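Local coordinates for D-alanyl-D-alanine carboxypeptidase (Penicillin binding protein) family protein (Francisella tularensis subsp. tularensis, PDB 6OSU) that probably removes the terminal D-alanine from peptidoglycan precursor peptides, as a serine-type D-Ala-D-Ala carboxypeptidase of the S11 family, at residues T270-D275 with A293-E298. Sequence-based numbering, arbitrary orientation.
Sequences TFDGAD and AKQDGE
Phe-271, just past the end of helix 267-270, brings ring atom CE2 to 3.6 Å from the methyl CB of Ala-293, which meets the ring obliquely. With CG anti to the backbone N (chi1 -162°), the ring reaches across to that methyl, and Ala-318, Leu-321 and Leu-325 of helix 310-327 pack against it as well. At Asp-272 it is the backbone that counts: its carbonyl O takes a weak, bent hydrogen bond from Gln-295 NE2 (3.0 Å), delivered by a side chain that runs extended beyond CG. Gly-273 has a positive phi of 90°, which fits the third position of a type II turn, here from Phe-271 to Ala-274, where glycine is common. Its O accepts a nearly straight bond from Lys-294 N at 3.0 Å, and also a CA-H...O contact from Ala-293. Ala-274 then pairs with Ala-293 in a non-hydrogen-bonded antiparallel pair, CA to CA 4.0 Å, both methyls on the same face of the sheet, where the Phe-271 ring meets that of Ala-293. Asp-275 turns to Arg-299, a salt bridge, and to Tyr-194. This is the open end of a beta hairpin, strands 274-282 and 288-295, at the edge of the five-stranded antiparallel sheet of the penicillin-binding, beta-lactamase-like fold.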
ATOM      1  N   THR A 270      -9.183  -2.414  14.786  1.00 69.36           N
ATOM      2  CA  THR A 270      -9.474  -1.097  15.343  1.00 71.42           C
ATOM      3  C   THR A 270      -9.802  -0.047  14.288  1.00 72.06           C
ATOM      4  O   THR A 270     -10.740   0.733  14.477  1.00 76.25           O
ATOM      5  CB  THR A 270      -8.292  -0.612  16.190  1.00 70.46           C
ATOM      6  OG1 THR A 270      -7.117  -0.513  15.375  1.00 67.40           O
ATOM      7  CG2 THR A 270      -8.029  -1.581  17.334  1.00 71.38           C
ATOM      8  N   PHE A 271      -9.063  -0.002  13.182  1.00 68.87           N
ATOM      9  CA  PHE A 271      -9.222   1.053  12.187  1.00 68.33           C
ATOM     10  C   PHE A 271     -10.254   0.630  11.149  1.00 71.56           C
ATOM     11  O   PHE A 271     -10.110  -0.420  10.513  1.00 71.54           O
ATOM     12  CB  PHE A 271      -7.883   1.369  11.520  1.00 62.91           C
ATOM     13  CG  PHE A 271      -7.853   2.697  10.814  1.00 60.86           C
ATOM     14  CD1 PHE A 271      -7.335   3.818  11.444  1.00 60.48           C
ATOM     15  CD2 PHE A 271      -8.336   2.821   9.520  1.00 59.03           C
ATOM     16  CE1 PHE A 271      -7.300   5.038  10.796  1.00 60.23           C
ATOM     17  CE2 PHE A 271      -8.308   4.038   8.868  1.00 58.56           C
ATOM     18  CZ  PHE A 271      -7.788   5.149   9.504  1.00 59.36           C
ATOM     19  N   ASP A 272     -11.286   1.453  10.973  1.00 75.65           N
ATOM     20  CA  ASP A 272     -12.342   1.146  10.017  1.00 79.22           C
ATOM     21  C   ASP A 272     -11.814   1.253   8.592  1.00 77.09           C
ATOM     22  O   ASP A 272     -11.285   2.295   8.189  1.00 77.21           O
ATOM     23  CB  ASP A 272     -13.524   2.091  10.210  1.00 85.24           C
ATOM     24  CG  ASP A 272     -14.850   1.444   9.861  1.00 90.57           C
ATOM     25  OD1 ASP A 272     -15.483   0.864  10.772  1.00 93.79           O
ATOM     26  OD2 ASP A 272     -15.258   1.505   8.679  1.00 92.07           O
ATOM     27  N   GLY A 273     -11.957   0.173   7.827  1.00 74.88           N
ATOM     28  CA  GLY A 273     -11.531   0.162   6.444  1.00 72.03           C
ATOM     29  C   GLY A 273     -10.103  -0.279   6.205  1.00 68.49           C
ATOM     30  O   GLY A 273      -9.660  -0.283   5.048  1.00 67.93           O
ATOM     31  N   ALA A 274      -9.370  -0.648   7.250  1.00 66.51           N
ATOM     32  CA  ALA A 274      -8.003  -1.124   7.091  1.00 63.51           C
ATOM     33  C   ALA A 274      -8.011  -2.581   6.644  1.00 63.39           C
ATOM     34  O   ALA A 274      -8.685  -3.422   7.249  1.00 64.21           O
ATOM     35  CB  ALA A 274      -7.230  -0.973   8.399  1.00 61.98           C
ATOM     36  N   ASP A 275      -7.256  -2.883   5.584  1.00 62.12           N
ATOM     37  CA  ASP A 275      -7.163  -4.249   5.085  1.00 62.60           C
ATOM     38  C   ASP A 275      -5.725  -4.730   4.934  1.00 58.63           C
ATOM     39  O   ASP A 275      -5.503  -5.794   4.342  1.00 59.13           O
ATOM     40  CB  ASP A 275      -7.901  -4.394   3.748  1.00 65.36           C
ATOM     41  CG  ASP A 275      -7.565  -3.286   2.765  1.00 65.30           C
ATOM     42  OD1 ASP A 275      -8.438  -2.950   1.936  1.00 67.22           O
ATOM     43  OD2 ASP A 275      -6.442  -2.744   2.823  1.00 63.45           O
ATOM     44  N   ALA A 293      -5.549   1.583   4.167  1.00 54.27           N
ATOM     45  CA  ALA A 293      -6.949   1.732   4.533  1.00 57.90           C
ATOM     46  C   ALA A 293      -7.701   2.364   3.372  1.00 59.68           C
ATOM     47  O   ALA A 293      -7.188   3.269   2.711  1.00 57.50           O
ATOM     48  CB  ALA A 293      -7.116   2.585   5.798  1.00 58.57           C
ATOM     49  N   LYS A 294      -8.916   1.881   3.133  1.00 64.29           N
ATOM     50  CA  LYS A 294      -9.765   2.364   2.054  1.00 69.01           C
ATOM     51  C   LYS A 294     -11.080   2.858   2.639  1.00 73.64           C
ATOM     52  O   LYS A 294     -11.679   2.184   3.484  1.00 73.84           O
ATOM     53  CB  LYS A 294     -10.015   1.258   1.023  1.00 70.16           C
ATOM     54  CG  LYS A 294     -10.769   1.712  -0.216  1.00 72.67           C
ATOM     55  CD  LYS A 294     -10.815   0.611  -1.267  1.00 73.69           C
ATOM     56  CE  LYS A 294     -11.345   1.137  -2.594  1.00 76.56           C
ATOM     57  NZ  LYS A 294     -11.420   0.079  -3.641  1.00 78.08           N
ATOM     58  N   GLN A 295     -11.520   4.034   2.201  1.00 78.66           N
ATOM     59  CA  GLN A 295     -12.803   4.581   2.637  1.00 84.94           C
ATOM     60  C   GLN A 295     -13.400   5.363   1.478  1.00 87.89           C
ATOM     61  O   GLN A 295     -12.877   6.417   1.103  1.00 87.95           O
ATOM     62  CB  GLN A 295     -12.645   5.461   3.873  1.00 87.46           C
ATOM     63  CG  GLN A 295     -12.789   4.697   5.177  1.00 90.05           C
ATOM     64  CD  GLN A 295     -12.525   5.555   6.397  1.00 92.64           C
ATOM     65  OE1 GLN A 295     -12.261   6.753   6.284  1.00 94.04           O
ATOM     66  NE2 GLN A 295     -12.594   4.945   7.575  1.00 93.39           N
ATOM     67  N   ASP A 296     -14.485   4.834   0.911  1.00 90.52           N
ATOM     68  CA  ASP A 296     -15.201   5.462  -0.198  1.00 94.55           C
ATOM     69  C   ASP A 296     -14.271   5.688  -1.395  1.00 91.33           C
ATOM     70  O   ASP A 296     -14.032   6.814  -1.840  1.00 91.48           O
ATOM     71  CB  ASP A 296     -15.873   6.765   0.250  1.00 99.70           C
ATOM     72  CG  ASP A 296     -16.814   7.327  -0.799  1.00106.74           C
ATOM     73  OD1 ASP A 296     -16.597   8.470  -1.255  1.00108.20           O
ATOM     74  OD2 ASP A 296     -17.777   6.621  -1.168  1.00110.65           O
ATOM     75  N   GLY A 297     -13.737   4.577  -1.902  1.00 88.02           N
ATOM     76  CA  GLY A 297     -12.957   4.579  -3.126  1.00 84.97           C
ATOM     77  C   GLY A 297     -11.564   5.163  -2.976  1.00 79.50           C
ATOM     78  O   GLY A 297     -10.738   5.086  -3.893  1.00 79.14           O
ATOM     79  N   GLU A 298     -11.289   5.753  -1.816  1.00 75.31           N
ATOM     80  CA  GLU A 298     -10.022   6.430  -1.555  1.00 70.34           C
ATOM     81  C   GLU A 298      -9.163   5.552  -0.644  1.00 64.11           C
ATOM     82  O   GLU A 298      -9.481   5.366   0.536  1.00 64.36           O
ATOM     83  CB  GLU A 298     -10.268   7.806  -0.936  1.00 71.69           C
ATOM     84  CG  GLU A 298      -9.032   8.671  -0.790  1.00 70.64           C
ATOM     85  CD  GLU A 298      -8.649   9.380  -2.080  1.00 72.58           C
ATOM     86  OE1 GLU A 298      -9.200   9.040  -3.151  1.00 74.81           O
ATOM     87  OE2 GLU A 298      -7.789  10.284  -2.022  1.00 71.67           O
TER